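PDB 3G02: epoxide hydrolase from Aspergillus niger, which probably catalyses the hydrolysis of epoxides to vicinal diols, working from an alpha/beta hydrolase fold. Local coordinates for residues Y336-P347 and T361-E372. The protein carries 9 engineered substitutions. Sequence-based numbering, arbitrary orientation. Where two conformers were deposited one is given.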
loop_
_atom_site.group_PDB
_atom_site.type_symbol
_atom_site.label_atom_id
_atom_site.label_comp_id
_atom_site.label_asym_id
_atom_site.label_seq_id
_atom_site.Cartn_x
_atom_site.Cartn_y
_atom_site.Cartn_z
ATOM N N TYR A 336 14.421 -17.328 -21.590
ATOM C CA TYR A 336 13.981 -18.688 -21.892
ATOM C C TYR A 336 14.893 -19.686 -21.188
ATOM O O TYR A 336 16.117 -19.581 -21.273
ATOM C CB TYR A 336 14.014 -18.915 -23.407
ATOM C CG TYR A 336 13.422 -20.224 -23.885
ATOM C CD1 TYR A 336 12.085 -20.304 -24.274
ATOM C CD2 TYR A 336 14.206 -21.377 -23.974
ATOM C CE1 TYR A 336 11.536 -21.502 -24.727
ATOM C CE2 TYR A 336 13.667 -22.582 -24.427
ATOM C CZ TYR A 336 12.335 -22.634 -24.804
ATOM O OH TYR A 336 11.799 -23.822 -25.252
ATOM N N ILE A 337 14.299 -20.644 -20.481
ATOM C CA ILE A 337 15.079 -21.679 -19.808
ATOM C C ILE A 337 15.343 -22.827 -20.781
ATOM O O ILE A 337 14.437 -23.593 -21.108
ATOM C CB ILE A 337 14.379 -22.203 -18.528
ATOM C CG1 ILE A 337 14.082 -21.045 -17.564
ATOM C CG2 ILE A 337 15.241 -23.270 -17.849
ATOM C CD1 ILE A 337 13.052 -21.375 -16.487
ATOM N N HIS A 338 16.587 -22.930 -21.243
ATOM C CA HIS A 338 16.965 -23.961 -22.214
ATOM C C HIS A 338 17.232 -25.320 -21.567
ATOM O O HIS A 338 17.122 -26.363 -22.219
ATOM C CB HIS A 338 18.168 -23.502 -23.039
ATOM C CG HIS A 338 17.865 -22.355 -23.950
ATOM N ND1 HIS A 338 17.285 -22.525 -25.189
ATOM C CD2 HIS A 338 18.054 -21.023 -23.802
ATOM C CE1 HIS A 338 17.132 -21.345 -25.767
ATOM N NE2 HIS A 338 17.591 -20.418 -24.946
ATOM N N LYS A 339 17.562 -25.295 -20.280
ATOM C CA LYS A 339 17.779 -26.508 -19.490
ATOM C C LYS A 339 16.444 -27.195 -19.177
ATOM O O LYS A 339 15.391 -26.571 -19.320
ATOM C CB LYS A 339 18.527 -26.159 -18.204
ATOM C CG LYS A 339 19.953 -25.701 -18.456
ATOM C CD LYS A 339 20.460 -24.862 -17.323
ATOM C CE LYS A 339 21.752 -24.163 -17.704
ATOM N NZ LYS A 339 22.147 -23.207 -16.641
ATOM N N PRO A 340 16.482 -28.485 -18.775
ATOM C CA PRO A 340 15.247 -29.177 -18.396
ATOM C C PRO A 340 14.431 -28.357 -17.397
ATOM O O PRO A 340 14.952 -27.940 -16.359
ATOM C CB PRO A 340 15.753 -30.469 -17.758
ATOM C CG PRO A 340 17.043 -30.733 -18.452
ATOM C CD PRO A 340 17.656 -29.375 -18.665
ATOM N N PHE A 341 13.169 -28.129 -17.747
ATOM C CA PHE A 341 12.290 -27.207 -17.038
ATOM C C PHE A 341 11.014 -27.958 -16.682
ATOM O O PHE A 341 10.424 -28.635 -17.524
ATOM C CB PHE A 341 12.025 -25.997 -17.949
ATOM C CG PHE A 341 11.005 -25.014 -17.430
ATOM C CD1 PHE A 341 10.964 -24.644 -16.088
ATOM C CD2 PHE A 341 10.119 -24.410 -18.314
ATOM C CE1 PHE A 341 10.016 -23.722 -15.638
ATOM C CE2 PHE A 341 9.182 -23.485 -17.876
ATOM C CZ PHE A 341 9.130 -23.140 -16.532
ATOM N N GLY A 342 10.619 -27.864 -15.412
ATOM C CA GLY A 342 9.429 -28.541 -14.911
ATOM C C GLY A 342 8.508 -27.576 -14.200
ATOM O O GLY A 342 8.958 -26.556 -13.670
ATOM N N PHE A 343 7.215 -27.891 -14.203
ATOM C CA PHE A 343 6.224 -27.031 -13.574
ATOM C C PHE A 343 5.152 -27.811 -12.828
ATOM O O PHE A 343 4.645 -28.821 -13.322
ATOM C CB PHE A 343 5.579 -26.106 -14.606
ATOM C CG PHE A 343 4.921 -24.900 -13.997
ATOM C CD1 PHE A 343 5.659 -23.741 -13.753
ATOM C CD2 PHE A 343 3.572 -24.925 -13.651
ATOM C CE1 PHE A 343 5.057 -22.627 -13.180
ATOM C CE2 PHE A 343 2.968 -23.814 -13.071
ATOM C CZ PHE A 343 3.715 -22.665 -12.842
ATOM N N SER A 344 4.819 -27.326 -11.630
ATOM C CA SER A 344 3.685 -27.831 -10.860
ATOM C C SER A 344 2.621 -26.747 -10.751
ATOM O O SER A 344 2.868 -25.671 -10.195
ATOM C CB SER A 344 4.122 -28.284 -9.467
ATOM O OG SER A 344 4.933 -29.440 -9.534
ATOM N N PHE A 345 1.443 -27.049 -11.288
ATOM C CA PHE A 345 0.336 -26.108 -11.389
ATOM C C PHE A 345 -0.657 -26.351 -10.265
ATOM O O PHE A 345 -1.184 -27.456 -10.119
ATOM C CB PHE A 345 -0.356 -26.273 -12.753
ATOM C CG PHE A 345 -1.535 -25.362 -12.966
ATOM C CD1 PHE A 345 -1.400 -24.188 -13.708
ATOM C CD2 PHE A 345 -2.790 -25.690 -12.452
ATOM C CE1 PHE A 345 -2.493 -23.349 -13.922
ATOM C CE2 PHE A 345 -3.889 -24.853 -12.656
ATOM C CZ PHE A 345 -3.739 -23.680 -13.393
ATOM N N PHE A 346 -0.901 -25.311 -9.474
ATOM C CA PHE A 346 -1.938 -25.327 -8.448
ATOM C C PHE A 346 -2.994 -24.277 -8.801
ATOM O O PHE A 346 -2.651 -23.134 -9.108
ATOM C CB PHE A 346 -1.324 -25.097 -7.064
ATOM C CG PHE A 346 -0.375 -26.183 -6.648
ATOM C CD1 PHE A 346 -0.850 -27.339 -6.028
ATOM C CD2 PHE A 346 0.991 -26.075 -6.901
ATOM C CE1 PHE A 346 0.017 -28.355 -5.654
ATOM C CE2 PHE A 346 1.870 -27.091 -6.525
ATOM C CZ PHE A 346 1.381 -28.231 -5.899
ATOM N N PRO A 347 -4.282 -24.669 -8.783
ATOM C CA PRO A 347 -5.326 -23.863 -9.424
ATOM C C PRO A 347 -5.659 -22.556 -8.712
ATOM O O PRO A 347 -6.109 -21.609 -9.363
ATOM C CB PRO A 347 -6.542 -24.797 -9.416
ATOM C CG PRO A 347 -6.323 -25.683 -8.254
ATOM C CD PRO A 347 -4.832 -25.886 -8.161
ATOM N N THR A 361 8.180 -20.431 -22.409
ATOM C CA THR A 361 9.192 -19.774 -21.584
ATOM C C THR A 361 10.369 -20.678 -21.205
ATOM O O THR A 361 11.302 -20.246 -20.519
ATOM C CB THR A 361 8.572 -19.184 -20.297
ATOM O OG1 THR A 361 8.307 -20.237 -19.364
ATOM C CG2 THR A 361 7.284 -18.441 -20.602
ATOM N N GLY A 362 10.320 -21.932 -21.641
ATOM C CA GLY A 362 11.396 -22.867 -21.357
ATOM C C GLY A 362 11.224 -24.227 -21.996
ATOM O O GLY A 362 10.188 -24.521 -22.595
ATOM N N ASN A 363 12.262 -25.049 -21.861
ATOM C CA ASN A 363 12.253 -26.436 -22.309
ATOM C C ASN A 363 11.421 -27.269 -21.329
ATOM O O ASN A 363 11.957 -28.043 -20.528
ATOM C CB ASN A 363 13.702 -26.940 -22.421
ATOM C CG ASN A 363 13.800 -28.405 -22.826
ATOM O OD1 ASN A 363 12.937 -28.941 -23.529
ATOM N ND2 ASN A 363 14.863 -29.061 -22.374
ATOM N N LEU A 364 10.104 -27.087 -21.404
ATOM C CA LEU A 364 9.172 -27.698 -20.461
ATOM C C LEU A 364 8.989 -29.183 -20.752
ATOM O O LEU A 364 8.210 -29.563 -21.630
ATOM C CB LEU A 364 7.825 -26.960 -20.472
ATOM C CG LEU A 364 6.779 -27.380 -19.433
ATOM C CD1 LEU A 364 7.195 -26.954 -18.028
ATOM C CD2 LEU A 364 5.418 -26.809 -19.787
ATOM N N VAL A 365 9.718 -30.006 -20.005
ATOM C CA VAL A 365 9.724 -31.458 -20.206
ATOM C C VAL A 365 8.878 -32.175 -19.156
ATOM O O VAL A 365 8.682 -33.391 -19.221
ATOM C CB VAL A 365 11.168 -32.028 -20.181
ATOM C CG1 VAL A 365 11.981 -31.492 -21.359
ATOM C CG2 VAL A 365 11.864 -31.713 -18.857
ATOM N N PHE A 366 8.376 -31.410 -18.190
ATOM C CA PHE A 366 7.668 -31.966 -17.044
ATOM C C PHE A 366 6.585 -30.987 -16.610
ATOM O O PHE A 366 6.867 -29.819 -16.343
ATOM C CB PHE A 366 8.667 -32.226 -15.913
ATOM C CG PHE A 366 8.059 -32.789 -14.656
ATOM C CD1 PHE A 366 7.515 -31.946 -13.686
ATOM C CD2 PHE A 366 8.075 -34.159 -14.416
ATOM C CE1 PHE A 366 6.973 -32.462 -12.517
ATOM C CE2 PHE A 366 7.534 -34.684 -13.246
ATOM C CZ PHE A 366 6.985 -33.835 -12.296
ATOM N N PHE A 367 5.348 -31.469 -16.559
ATOM C CA PHE A 367 4.221 -30.662 -16.108
ATOM C C PHE A 367 3.269 -31.521 -15.296
ATOM O O PHE A 367 2.937 -32.640 -15.691
ATOM C CB PHE A 367 3.486 -30.036 -17.298
ATOM C CG PHE A 367 2.394 -29.074 -16.905
ATOM C CD1 PHE A 367 2.671 -27.723 -16.722
ATOM C CD2 PHE A 367 1.087 -29.519 -16.720
ATOM C CE1 PHE A 367 1.664 -26.829 -16.357
ATOM C CE2 PHE A 367 0.075 -28.633 -16.356
ATOM C CZ PHE A 367 0.365 -27.286 -16.176
ATOM N N ARG A 368 2.843 -30.995 -14.153
ATOM C CA ARG A 368 1.844 -31.662 -13.323
ATOM C C ARG A 368 0.778 -30.670 -12.888
ATOM O O ARG A 368 1.096 -29.598 -12.363
ATOM C CB ARG A 368 2.482 -32.299 -12.082
ATOM C CG ARG A 368 3.495 -33.404 -12.359
ATOM C CD ARG A 368 2.840 -34.758 -12.610
ATOM N NE ARG A 368 3.829 -35.830 -12.752
ATOM C CZ ARG A 368 4.446 -36.150 -13.891
ATOM N NH1 ARG A 368 4.191 -35.484 -15.012
ATOM N NH2 ARG A 368 5.326 -37.142 -13.907
ATOM N N ASP A 369 -0.479 -31.041 -13.136
ATOM C CA ASP A 369 -1.659 -30.324 -12.659
ATOM C C ASP A 369 -2.080 -30.871 -11.302
ATOM O O ASP A 369 -1.795 -32.030 -10.981
ATOM C CB ASP A 369 -2.825 -30.514 -13.636
ATOM C CG ASP A 369 -2.851 -29.477 -14.743
ATOM O OD1 ASP A 369 -2.651 -28.276 -14.455
ATOM O OD2 ASP A 369 -3.095 -29.863 -15.904
ATOM N N HIS A 370 -2.757 -30.044 -10.509
ATOM C CA HIS A 370 -3.371 -30.517 -9.279
ATOM C C HIS A 370 -4.766 -29.942 -9.129
ATOM O O HIS A 370 -5.043 -28.836 -9.597
ATOM C CB HIS A 370 -2.487 -30.194 -8.077
ATOM C CG HIS A 370 -1.148 -30.855 -8.141
ATOM N ND1 HIS A 370 -0.951 -32.171 -7.787
ATOM C CD2 HIS A 370 0.053 -30.395 -8.566
ATOM C CE1 HIS A 370 0.318 -32.489 -7.969
ATOM N NE2 HIS A 370 0.948 -31.428 -8.441
ATOM N N ALA A 371 -5.640 -30.718 -8.495
ATOM C CA ALA A 371 -7.047 -30.363 -8.352
ATOM C C ALA A 371 -7.285 -29.326 -7.261
ATOM O O ALA A 371 -8.282 -28.599 -7.295
ATOM C CB ALA A 371 -7.878 -31.609 -8.086
ATOM N N GLU A 372 -6.375 -29.269 -6.290
ATOM C CA GLU A 372 -6.497 -28.330 -5.174
ATOM C C GLU A 372 -5.155 -27.743 -4.740
ATOM O O GLU A 372 -4.092 -28.194 -5.174
ATOM C CB GLU A 372 -7.254 -28.950 -3.988
ATOM C CG GLU A 372 -6.860 -30.365 -3.591
ATOM C CD GLU A 372 -7.949 -31.072 -2.780
ATOM O OE1 GLU A 372 -8.854 -30.392 -2.250
ATOM O OE2 GLU A 372 -7.899 -32.315 -2.669
#
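With CG anti to the backbone N (chi1 -173°), Y336 lays its ring flat over the backbone of G362, a CH-pi contact with the glycine CA 3.6 Å from the ring centroid. F341 and L364 make the same anti choice, and their side chains meet on one face of the sheet: the CD1 methyl of L364 sits over the F341 ring, offset toward its rim, while CD1 of I337 lies near the rim on the opposite face. Further along that face F343, F367 and F345 run side by side, CE1 of F367 lying 3.8 Å from CD2 of F343 and its CZ 3.6 Å from CB of F345.

The backbones underneath pair in parallel. I337 makes two bonds to the one strand, its N giving to T361 O and its O receiving N363 N at 2.7 Å. K339 then kinks the chain, and N363 centres an inverse gamma turn closed weakly from L364 N to G362 O. Pairing resumes where F341 N takes N363 O at a bent 136°, the donor standing above the carbonyl plane. Between F341 and G342 the register slips by one residue, a beta bulge; beyond it F343 bonds to F366 and R368, and F345 N meets R368 O almost straight, at 177°. Past the strands, the F346 and H370 rings run in almost parallel planes, centroids 4.7 Å apart, with little face-to-face overlap. H370 NE2 is held from outside by D388, which also bonds S344 OG.

This is the beta-alpha-beta unit of the alpha/beta hydrolase sheet: strand 340-345 pairs on its other side with strand 209-214, strand 362-369 forms one edge, helix 355-358 packs against F341, F343, L364 and F367, and helix 382-396 against P340, V365, F366 and R368.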